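Local coordinates for protein secreted in xylem 3 (Fusarium oxysporum, PDB 5OD4) that is a secreted beta-sandwich effector (Avr2) of a fungal plant pathogen, probably acting to suppress host immunity while also being open to recognition by the plant, at residues A[44-52]-A[61-69]; A[75-86]-A[117-128]. All coordinates share one frame; numbering follows the deposited sequence. Where two conformers were deposited one is given.

Contact 1. Residues A[44-52]-A[61-69]. With EDO (1,2-ethanediol), chain C; EDO (1,2-ethanediol), chain E.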
loop_
_atom_site.group_PDB
_atom_site.type_symbol
_atom_site.label_atom_id
_atom_site.label_comp_id
_atom_site.label_asym_id
_atom_site.label_seq_id
_atom_site.Cartn_x
_atom_site.Cartn_y
_atom_site.Cartn_z
ATOM N N SER A 44 10.043 -0.128 -9.049
ATOM C CA SER A 44 10.632 -0.614 -7.805
ATOM C C SER A 44 11.235 -1.999 -7.822
ATOM O O SER A 44 11.913 -2.358 -6.878
ATOM C CB SER A 44 9.535 -0.646 -6.708
ATOM O OG SER A 44 8.613 -1.708 -6.945
ATOM N N GLY A 45 10.996 -2.795 -8.851
ATOM C CA GLY A 45 11.423 -4.218 -8.841
ATOM C C GLY A 45 10.568 -5.167 -8.006
ATOM O O GLY A 45 10.861 -6.374 -7.896
ATOM N N LEU A 46 9.461 -4.641 -7.493
ATOM C CA LEU A 46 8.487 -5.401 -6.719
ATOM C C LEU A 46 7.156 -5.360 -7.434
ATOM O O LEU A 46 6.908 -4.524 -8.303
ATOM C CB LEU A 46 8.345 -4.827 -5.302
ATOM C CG LEU A 46 9.630 -4.752 -4.506
ATOM C CD1 LEU A 46 9.345 -4.038 -3.190
ATOM C CD2 LEU A 46 10.245 -6.120 -4.281
ATOM N N ASN A 47 6.293 -6.286 -7.004
ATOM C CA ASN A 47 4.903 -6.314 -7.408
ATOM C C ASN A 47 3.992 -5.946 -6.242
ATOM O O ASN A 47 4.388 -6.059 -5.072
ATOM C CB ASN A 47 4.527 -7.674 -7.948
ATOM C CG ASN A 47 5.278 -8.037 -9.220
ATOM O OD1 ASN A 47 5.563 -7.169 -10.027
ATOM N ND2 ASN A 47 5.512 -9.323 -9.408
ATOM N N HIS A 48 2.759 -5.540 -6.552
ATOM C CA HIS A 48 1.802 -5.177 -5.528
ATOM C C HIS A 48 0.402 -5.516 -5.971
ATOM O O HIS A 48 0.112 -5.651 -7.165
ATOM C CB HIS A 48 1.890 -3.680 -5.167
ATOM C CG HIS A 48 1.263 -2.767 -6.178
ATOM N ND1 HIS A 48 1.620 -2.711 -7.505
ATOM C CD2 HIS A 48 0.248 -1.887 -6.026
ATOM C CE1 HIS A 48 0.846 -1.823 -8.114
ATOM N NE2 HIS A 48 0.014 -1.296 -7.243
ATOM N N ARG A 49 -0.511 -5.614 -5.002
ATOM C CA ARG A 49 -1.928 -5.663 -5.311
ATOM C C ARG A 49 -2.695 -4.971 -4.212
ATOM O O ARG A 49 -2.323 -5.035 -3.047
ATOM C CB ARG A 49 -2.431 -7.091 -5.542
ATOM C CG ARG A 49 -2.115 -8.057 -4.425
ATOM C CD ARG A 49 -2.645 -9.437 -4.754
ATOM N NE ARG A 49 -2.440 -10.333 -3.633
ATOM C CZ ARG A 49 -2.673 -11.622 -3.672
ATOM N NH1 ARG A 49 -3.100 -12.214 -4.780
ATOM N NH2 ARG A 49 -2.445 -12.339 -2.593
ATOM N N ILE A 50 -3.785 -4.318 -4.609
ATOM C CA ILE A 50 -4.670 -3.558 -3.735
ATOM C C ILE A 50 -6.060 -4.094 -3.995
ATOM O O ILE A 50 -6.523 -4.070 -5.138
ATOM C CB ILE A 50 -4.594 -2.051 -4.039
ATOM C CG1 ILE A 50 -3.158 -1.509 -3.922
ATOM C CG2 ILE A 50 -5.545 -1.305 -3.130
ATOM C CD1 ILE A 50 -2.959 -0.134 -4.507
ATOM N N TYR A 51 -6.706 -4.629 -2.971
ATOM C CA TYR A 51 -7.949 -5.358 -3.170
ATOM C C TYR A 51 -8.767 -5.356 -1.920
ATOM O O TYR A 51 -8.376 -4.785 -0.922
ATOM C CB TYR A 51 -7.664 -6.775 -3.680
ATOM C CG TYR A 51 -6.879 -7.644 -2.741
ATOM C CD1 TYR A 51 -5.493 -7.527 -2.631
ATOM C CD2 TYR A 51 -7.494 -8.613 -1.986
ATOM C CE1 TYR A 51 -4.758 -8.351 -1.796
ATOM C CE2 TYR A 51 -6.762 -9.468 -1.179
ATOM C CZ TYR A 51 -5.400 -9.345 -1.088
ATOM O OH TYR A 51 -4.681 -10.220 -0.298
ATOM N N GLU A 52 -9.936 -5.990 -1.982
ATOM C CA GLU A 52 -10.801 -6.139 -0.816
ATOM C C GLU A 52 -11.080 -7.602 -0.547
ATOM O O GLU A 52 -11.071 -8.437 -1.458
ATOM C CB GLU A 52 -12.109 -5.363 -1.001
ATOM C CG GLU A 52 -11.813 -3.844 -1.039
ATOM C CD GLU A 52 -12.880 -3.006 -1.730
ATOM O OE1 GLU A 52 -13.587 -3.541 -2.611
ATOM O OE2 GLU A 52 -13.067 -1.836 -1.316
ATOM N N THR A 61 -9.923 -3.713 3.284
ATOM C CA THR A 61 -8.994 -3.319 2.214
ATOM C C THR A 61 -7.638 -3.960 2.546
ATOM O O THR A 61 -7.205 -3.919 3.695
ATOM C CB THR A 61 -8.884 -1.807 2.147
ATOM O OG1 THR A 61 -10.173 -1.235 1.890
ATOM C CG2 THR A 61 -7.890 -1.346 1.088
ATOM N N VAL A 62 -6.993 -4.512 1.524
ATOM C CA VAL A 62 -5.727 -5.229 1.665
ATOM C C VAL A 62 -4.734 -4.733 0.641
ATOM O O VAL A 62 -5.095 -4.571 -0.541
ATOM C CB VAL A 62 -5.928 -6.752 1.490
ATOM C CG1 VAL A 62 -4.641 -7.491 1.806
ATOM C CG2 VAL A 62 -7.073 -7.272 2.374
ATOM N N ILE A 63 -3.487 -4.563 1.073
ATOM C CA ILE A 63 -2.377 -4.324 0.163
ATOM C C ILE A 63 -1.331 -5.388 0.422
ATOM O O ILE A 63 -0.882 -5.539 1.547
ATOM C CB ILE A 63 -1.771 -2.937 0.351
ATOM C CG1 ILE A 63 -2.836 -1.859 0.146
ATOM C CG2 ILE A 63 -0.572 -2.732 -0.612
ATOM C CD1 ILE A 63 -2.359 -0.435 0.249
ATOM N N ASP A 64 -0.919 -6.087 -0.636
ATOM C CA ASP A 64 0.220 -7.021 -0.590
ATOM C C ASP A 64 1.328 -6.491 -1.476
ATOM O O ASP A 64 1.070 -6.020 -2.582
ATOM C CB ASP A 64 -0.189 -8.406 -1.102
ATOM C CG ASP A 64 -1.194 -9.125 -0.273
ATOM O OD1 ASP A 64 -1.151 -9.065 0.975
ATOM O OD2 ASP A 64 -2.051 -9.858 -0.890
ATOM N N VAL A 65 2.592 -6.665 -1.009
ATOM C CA VAL A 65 3.778 -6.276 -1.777
ATOM C C VAL A 65 4.729 -7.457 -1.744
ATOM O O VAL A 65 5.020 -7.986 -0.676
ATOM C CB VAL A 65 4.427 -5.033 -1.165
ATOM C CG1 VAL A 65 5.719 -4.694 -1.918
ATOM C CG2 VAL A 65 3.469 -3.856 -1.176
ATOM N N ALA A 66 5.256 -7.876 -2.925
ATOM C CA ALA A 66 6.119 -9.039 -2.950
ATOM C C ALA A 66 7.134 -8.916 -4.049
ATOM O O ALA A 66 6.888 -8.270 -5.083
ATOM C CB ALA A 66 5.310 -10.315 -3.147
ATOM N N PRO A 67 8.279 -9.588 -3.903
ATOM C CA PRO A 67 9.193 -9.756 -5.039
ATOM C C PRO A 67 8.512 -10.520 -6.165
ATOM O O PRO A 67 7.542 -11.255 -5.926
ATOM C CB PRO A 67 10.352 -10.596 -4.470
ATOM C CG PRO A 67 10.219 -10.484 -2.974
ATOM C CD PRO A 67 8.749 -10.354 -2.734
ATOM N N PRO A 68 9.009 -10.396 -7.398
ATOM C CA PRO A 68 8.470 -11.176 -8.516
ATOM C C PRO A 68 8.934 -12.615 -8.473
ATOM O O PRO A 68 10.025 -12.913 -7.980
ATOM C CB PRO A 68 9.069 -10.484 -9.738
ATOM C CG PRO A 68 10.421 -10.048 -9.209
ATOM C CD PRO A 68 10.122 -9.533 -7.821
ATOM N N ASP A 69 8.129 -13.491 -9.082
ATOM C CA ASP A 69 8.625 -14.792 -9.587
ATOM C C ASP A 69 9.228 -15.695 -8.555
ATOM O O ASP A 69 10.109 -16.526 -8.851
ATOM C CB ASP A 69 9.553 -14.575 -10.769
ATOM C CG ASP A 69 8.809 -14.170 -12.022
ATOM O OD1 ASP A 69 7.634 -14.533 -12.136
ATOM O OD2 ASP A 69 9.403 -13.565 -12.920
HETATM C C1 EDO C . -2.946 -3.576 -8.292
HETATM O O1 EDO C . -4.045 -4.123 -7.482
HETATM C C2 EDO C . -3.315 -2.573 -9.380
HETATM O O2 EDO C . -4.049 -1.530 -8.763
HETATM C C1 EDO E . -10.734 -8.912 -5.274
HETATM O O1 EDO E . -11.146 -9.468 -3.999
HETATM C C2 EDO E . -11.405 -7.560 -5.576
HETATM O O2 EDO E . -10.939 -6.544 -4.673
HETATM O O HOH W 1 -10.817 -0.526 -0.676
#
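D64 and its neighbours R49 and Y51 meet on one face of an antiparallel beta hairpin, strands 47-53 and 60-66, in one sheet of the Avr2 beta-sandwich. The polar contacts converge on a single oxygen. D64 OD2 takes a salt bridge from R49 NE at 2.8 Å on its anti lone pair. R49 NH2 meets OD2 from the anti side too, but tilted out of the carboxylate plane, and Y51 OH, 2.7 Å from OD2, comes from the syn side, 31° out of that plane. This triple grip should favour the charged carboxylate and fix its rotation; T110 holds OD1, and D35 takes R49 NH1. R49 CG sits between backbone N and carbonyl carbon (chi1 53°), and the extended chain beyond it runs alongside D64, bringing the guanidinium edge to OD2.

Apolar contacts flank this group. V62 CB lies over one face of the Y51 ring, 3.8 Å from its centroid, as a CH-pi contact. On the hairpin's other face, toward the sandwich interior, I50 CG1 meets I63 CG1; L46, just ahead of the strand, reaches V65 CG1 with CD1.

At the turn end, E52 OE1 pairs with R30, and one water bridges E52 OE2 and T61 OG1, 2.7 Å from each.

Contact 2. Residues A[75-86]-A[117-128]. With EDO (1,2-ethanediol), chain F.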
loop_
_atom_site.group_PDB
_atom_site.type_symbol
_atom_site.label_atom_id
_atom_site.label_comp_id
_atom_site.label_asym_id
_atom_site.label_seq_id
_atom_site.Cartn_x
_atom_site.Cartn_y
_atom_site.Cartn_z
ATOM N N ALA A 75 16.924 -6.370 -0.879
ATOM C CA ALA A 75 17.146 -5.180 -0.056
ATOM C C ALA A 75 15.971 -5.076 0.891
ATOM O O ALA A 75 14.993 -5.817 0.788
ATOM C CB ALA A 75 17.317 -3.943 -0.905
ATOM N N ASN A 76 16.075 -4.101 1.806
ATOM C CA ASN A 76 14.936 -3.758 2.668
ATOM C C ASN A 76 14.106 -2.674 2.040
ATOM O O ASN A 76 14.644 -1.742 1.449
ATOM C CB ASN A 76 15.453 -3.253 4.017
ATOM C CG ASN A 76 16.213 -4.304 4.776
ATOM O OD1 ASN A 76 15.690 -5.387 5.041
ATOM N ND2 ASN A 76 17.445 -3.977 5.165
ATOM N N TYR A 77 12.785 -2.790 2.189
ATOM C CA TYR A 77 11.845 -1.812 1.641
ATOM C C TYR A 77 10.886 -1.360 2.706
ATOM O O TYR A 77 10.399 -2.139 3.547
ATOM C CB TYR A 77 11.033 -2.412 0.468
ATOM C CG TYR A 77 11.876 -2.875 -0.687
ATOM C CD1 TYR A 77 12.490 -4.132 -0.657
ATOM C CD2 TYR A 77 12.071 -2.106 -1.805
ATOM C CE1 TYR A 77 13.254 -4.572 -1.701
ATOM C CE2 TYR A 77 12.834 -2.553 -2.881
ATOM C CZ TYR A 77 13.420 -3.779 -2.824
ATOM O OH TYR A 77 14.188 -4.297 -3.827
ATOM N N GLU A 78 10.582 -0.062 2.652
ATOM C CA GLU A 78 9.582 0.609 3.471
ATOM C C GLU A 78 8.298 0.722 2.662
ATOM O O GLU A 78 8.324 1.165 1.508
ATOM C CB GLU A 78 10.121 1.992 3.850
ATOM C CG GLU A 78 9.184 2.880 4.644
ATOM C CD GLU A 78 8.970 2.464 6.069
ATOM O OE1 GLU A 78 9.490 1.452 6.530
ATOM O OE2 GLU A 78 8.234 3.215 6.782
ATOM N N ILE A 79 7.168 0.339 3.270
ATOM C CA ILE A 79 5.859 0.389 2.641
ATOM C C ILE A 79 4.961 1.214 3.555
ATOM O O ILE A 79 4.839 0.914 4.737
ATOM C CB ILE A 79 5.281 -1.023 2.474
ATOM C CG1 ILE A 79 6.189 -1.905 1.636
ATOM C CG2 ILE A 79 3.894 -0.960 1.868
ATOM C CD1 ILE A 79 5.996 -3.373 1.867
ATOM N N GLU A 80 4.378 2.298 3.021
ATOM C CA GLU A 80 3.589 3.215 3.842
ATOM C C GLU A 80 2.284 3.526 3.190
ATOM O O GLU A 80 2.228 3.769 1.979
ATOM C CB GLU A 80 4.376 4.516 4.098
ATOM C CG GLU A 80 5.689 4.315 4.784
ATOM C CD GLU A 80 6.483 5.570 5.089
ATOM O OE1 GLU A 80 6.126 6.680 4.639
ATOM O OE2 GLU A 80 7.486 5.422 5.845
ATOM N N VAL A 81 1.244 3.630 4.018
ATOM C CA VAL A 81 -0.059 4.121 3.597
ATOM C C VAL A 81 -0.426 5.328 4.443
ATOM O O VAL A 81 -0.457 5.232 5.687
ATOM C CB VAL A 81 -1.154 3.050 3.711
ATOM C CG1 VAL A 81 -2.503 3.629 3.330
ATOM C CG2 VAL A 81 -0.804 1.841 2.865
ATOM N N ARG A 82 -0.732 6.438 3.780
ATOM C CA ARG A 82 -1.359 7.587 4.420
ATOM C C ARG A 82 -2.815 7.646 3.987
ATOM O O ARG A 82 -3.178 7.191 2.899
ATOM C CB ARG A 82 -0.652 8.892 4.045
ATOM C CG ARG A 82 0.809 8.871 4.464
ATOM C CD ARG A 82 1.544 10.167 4.231
ATOM N NE ARG A 82 1.120 11.163 5.167
ATOM C CZ ARG A 82 0.366 12.238 4.934
ATOM N NH1 ARG A 82 -0.175 12.524 3.779
ATOM N NH2 ARG A 82 0.168 12.998 5.950
ATOM N N ARG A 83 -3.660 8.195 4.860
ATOM C CA ARG A 83 -5.069 8.417 4.505
ATOM C C ARG A 83 -5.387 9.898 4.646
ATOM O O ARG A 83 -4.968 10.543 5.626
ATOM C CB ARG A 83 -6.013 7.530 5.311
ATOM C CG ARG A 83 -6.091 7.828 6.799
ATOM C CD ARG A 83 -7.092 6.912 7.489
ATOM N NE ARG A 83 -7.196 7.217 8.902
ATOM C CZ ARG A 83 -8.045 6.649 9.744
ATOM N NH1 ARG A 83 -8.953 5.794 9.289
ATOM N NH2 ARG A 83 -8.042 6.971 11.027
ATOM N N ILE A 84 -6.139 10.427 3.680
ATOM C CA ILE A 84 -6.523 11.831 3.703
ATOM C C ILE A 84 -8.037 11.889 3.664
ATOM O O ILE A 84 -8.661 11.367 2.719
ATOM C CB ILE A 84 -5.927 12.645 2.579
ATOM C CG1 ILE A 84 -4.408 12.526 2.580
ATOM C CG2 ILE A 84 -6.340 14.130 2.714
ATOM C CD1 ILE A 84 -3.714 13.452 1.609
ATOM N N PRO A 85 -8.685 12.493 4.680
ATOM C CA PRO A 85 -10.139 12.690 4.684
ATOM C C PRO A 85 -10.625 13.266 3.371
ATOM O O PRO A 85 -10.063 14.249 2.932
ATOM C CB PRO A 85 -10.334 13.669 5.855
ATOM C CG PRO A 85 -9.281 13.237 6.845
ATOM C CD PRO A 85 -8.090 12.940 5.967
ATOM N N VAL A 86 -11.723 12.753 2.820
ATOM C CA VAL A 86 -12.296 13.329 1.621
ATOM C C VAL A 86 -12.903 14.706 1.929
ATOM O O VAL A 86 -13.225 15.058 3.057
ATOM C CB VAL A 86 -13.355 12.399 0.955
ATOM C CG1 VAL A 86 -12.738 11.076 0.552
ATOM C CG2 VAL A 86 -14.577 12.203 1.841
ATOM N N ALA A 117 -14.832 4.388 2.750
ATOM C CA ALA A 117 -14.900 5.252 1.579
ATOM C C ALA A 117 -14.634 6.723 1.855
ATOM O O ALA A 117 -14.542 7.515 0.926
ATOM C CB ALA A 117 -16.277 5.130 0.925
ATOM N N SER A 118 -14.475 7.099 3.118
ATOM C CA SER A 118 -14.356 8.501 3.546
ATOM C C SER A 118 -12.932 9.035 3.540
ATOM O O SER A 118 -12.725 10.152 4.011
ATOM C CB SER A 118 -14.988 8.710 4.932
ATOM O OG SER A 118 -14.231 8.168 5.981
ATOM N N TYR A 119 -11.968 8.253 3.059
ATOM C CA TYR A 119 -10.597 8.704 2.904
ATOM C C TYR A 119 -10.100 8.314 1.522
ATOM O O TYR A 119 -10.542 7.319 0.957
ATOM C CB TYR A 119 -9.667 8.029 3.925
ATOM C CG TYR A 119 -9.971 8.326 5.336
ATOM C CD1 TYR A 119 -10.901 7.572 6.037
ATOM C CD2 TYR A 119 -9.302 9.336 6.012
ATOM C CE1 TYR A 119 -11.170 7.829 7.371
ATOM C CE2 TYR A 119 -9.548 9.578 7.371
ATOM C CZ TYR A 119 -10.481 8.811 8.031
ATOM O OH TYR A 119 -10.728 9.074 9.358
ATOM N N THR A 120 -9.141 9.077 1.022
ATOM C CA THR A 120 -8.305 8.662 -0.096
ATOM C C THR A 120 -7.003 8.124 0.486
ATOM O O THR A 120 -6.479 8.683 1.461
ATOM C CB THR A 120 -7.995 9.862 -1.038
ATOM O OG1 THR A 120 -9.239 10.487 -1.435
ATOM C CG2 THR A 120 -7.240 9.450 -2.281
ATOM N N TYR A 121 -6.478 7.063 -0.114
ATOM C CA TYR A 121 -5.317 6.368 0.407
ATOM C C TYR A 121 -4.128 6.557 -0.517
ATOM O O TYR A 121 -4.269 6.515 -1.739
ATOM C CB TYR A 121 -5.643 4.853 0.566
ATOM C CG TYR A 121 -6.816 4.656 1.469
ATOM C CD1 TYR A 121 -6.665 4.720 2.836
ATOM C CD2 TYR A 121 -8.086 4.480 0.975
ATOM C CE1 TYR A 121 -7.756 4.587 3.688
ATOM C CE2 TYR A 121 -9.195 4.362 1.800
ATOM C CZ TYR A 121 -9.016 4.428 3.154
ATOM O OH TYR A 121 -10.079 4.333 4.037
ATOM N N TYR A 122 -2.953 6.746 0.086
ATOM C CA TYR A 122 -1.712 7.031 -0.650
ATOM C C TYR A 122 -0.674 6.016 -0.239
ATOM O O TYR A 122 -0.250 6.003 0.922
ATOM C CB TYR A 122 -1.224 8.464 -0.348
ATOM C CG TYR A 122 -2.199 9.511 -0.829
ATOM C CD1 TYR A 122 -3.361 9.835 -0.100
ATOM C CD2 TYR A 122 -1.983 10.148 -2.027
ATOM C CE1 TYR A 122 -4.254 10.786 -0.550
ATOM C CE2 TYR A 122 -2.902 11.104 -2.523
ATOM C CZ TYR A 122 -4.027 11.382 -1.770
ATOM O OH TYR A 122 -4.927 12.328 -2.217
ATOM N N LEU A 123 -0.258 5.175 -1.177
ATOM C CA LEU A 123 0.713 4.124 -0.946
ATOM C C LEU A 123 2.073 4.560 -1.493
ATOM O O LEU A 123 2.165 5.028 -2.629
ATOM C CB LEU A 123 0.268 2.857 -1.696
ATOM C CG LEU A 123 1.233 1.692 -1.773
ATOM C CD1 LEU A 123 1.515 1.125 -0.391
ATOM C CD2 LEU A 123 0.701 0.620 -2.712
ATOM N N THR A 124 3.111 4.337 -0.690
ATOM C CA THR A 124 4.503 4.531 -1.140
ATOM C C THR A 124 5.268 3.272 -0.813
ATOM O O THR A 124 5.176 2.752 0.307
ATOM C CB THR A 124 5.157 5.732 -0.469
ATOM O OG1 THR A 124 4.399 6.916 -0.695
ATOM C CG2 THR A 124 6.570 5.964 -0.990
ATOM N N ILE A 125 6.056 2.801 -1.773
ATOM C CA ILE A 125 6.993 1.666 -1.601
ATOM C C ILE A 125 8.363 2.198 -1.974
ATOM O O ILE A 125 8.544 2.745 -3.082
ATOM C CB ILE A 125 6.631 0.496 -2.519
ATOM C CG1 ILE A 125 5.195 -0.009 -2.252
ATOM C CG2 ILE A 125 7.620 -0.636 -2.364
ATOM C CD1 ILE A 125 4.683 -1.012 -3.269
ATOM N N SER A 126 9.354 2.026 -1.091
ATOM C CA SER A 126 10.713 2.519 -1.386
ATOM C C SER A 126 11.754 1.650 -0.742
ATOM O O SER A 126 11.617 1.265 0.394
ATOM C CB SER A 126 10.860 3.940 -0.867
ATOM O OG SER A 126 12.098 4.473 -1.255
ATOM N N GLU A 127 12.843 1.420 -1.458
ATOM C CA GLU A 127 14.018 0.806 -0.860
ATOM C C GLU A 127 14.573 1.673 0.226
ATOM O O GLU A 127 14.609 2.879 0.063
ATOM C CB GLU A 127 15.077 0.503 -1.936
ATOM C CG GLU A 127 16.293 -0.198 -1.380
ATOM C CD GLU A 127 17.378 -0.535 -2.402
ATOM O OE1 GLU A 127 17.129 -0.295 -3.631
ATOM O OE2 GLU A 127 18.447 -1.014 -1.981
ATOM N N ASP A 128 15.030 1.057 1.306
ATOM C CA ASP A 128 15.727 1.832 2.348
ATOM C C ASP A 128 16.974 2.543 1.827
ATOM O O ASP A 128 17.707 1.880 1.088
ATOM C CB ASP A 128 16.295 0.985 3.460
ATOM C CG ASP A 128 15.277 0.651 4.471
ATOM O OD1 ASP A 128 14.142 1.125 4.263
ATOM O OD2 ASP A 128 15.612 -0.041 5.476
ATOM O OXT ASP A 128 17.340 3.673 2.204
HETATM C C1 EDO F . 20.692 1.664 -2.980
HETATM O O1 EDO F . 20.058 2.917 -2.618
HETATM C C2 EDO F . 20.322 1.247 -4.408
HETATM O O2 EDO F . 18.967 1.552 -4.706
HETATM O O HOH W 2 18.414 -1.235 4.680
HETATM O O HOH W 3 -9.741 4.381 6.923
HETATM O O HOH W 4 -9.242 12.604 0.167
#
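R83 crosses over the face of Y119 near one end of a long antiparallel pair, strands 77-85 and 119-127, the two central strands of one sheet of the beta-sandwich. Its CB touches the Y121 ring, 3.8 Å from CE1. With chi1 at 67° the side chain turns toward Y119 and then runs fully extended across that ring. CG reaches the Y119 rim at CD2, and CD sits over the ring face, 3.6 Å from the centroid, in a CH-pi contact. NE passes above CE2 and CZ, with D94 as its salt-bridge partner on the adjoining strand. At the tip the guanidinium lies flat on Y119, planes 8° apart and centres 4.2 Å apart, an off-centre cation-pi stack in which the tyrosine OH comes under the middle of the guanidinium. NH1 donates to a water that in turn donates to Y121 OH, a hydroxyl also hydrogen-bonded to the backbone carbonyl O of D116.

P85 also touches the Y119 ring, CG 3.7 Å from CE2. On the face carrying R82 and Y122, I84 CD1 reaches Y122 CE1 at 3.5 Å, meeting the ring obliquely. Toward the middle of the strands, I79 and L123 lie side by side and V81 CG2 also meets L123 CD1, all directed to the sandwich interior.

Paired backbone bonds link E78 with S126, E80 with T124, R82 with Y122 and I84 with T120, and single ones continue the ladder at both ends. T103 N donates to N76 OD1, and R100 forms a salt bridge with D128 OD2, which one water joins to N76 ND2. D128 N donates to N76 O at 2.8 Å, nearly straight at 175°.

From the N terminus, the chain first lays down strand 17-21, which edges the sheet of contact 2, and then reaches contact 1, whose segments close a short hairpin loop with eight residues between them. After strand 60-66 a loop carries the chain over to the other sheet, where the next strand, 77-85, opens contact 2 only after contact 1 is complete, so the two are in series. Contact 2 closes a loop of thirty residues that includes strand 94-101, in its own sheet, and strand 109-114, which pairs with strand 60-66 in the other. The sheets meet face to face: V65 packs on I79 and I125, I63 on V81, and L46 CD1 lies 3.6 Å from Y77 CD2.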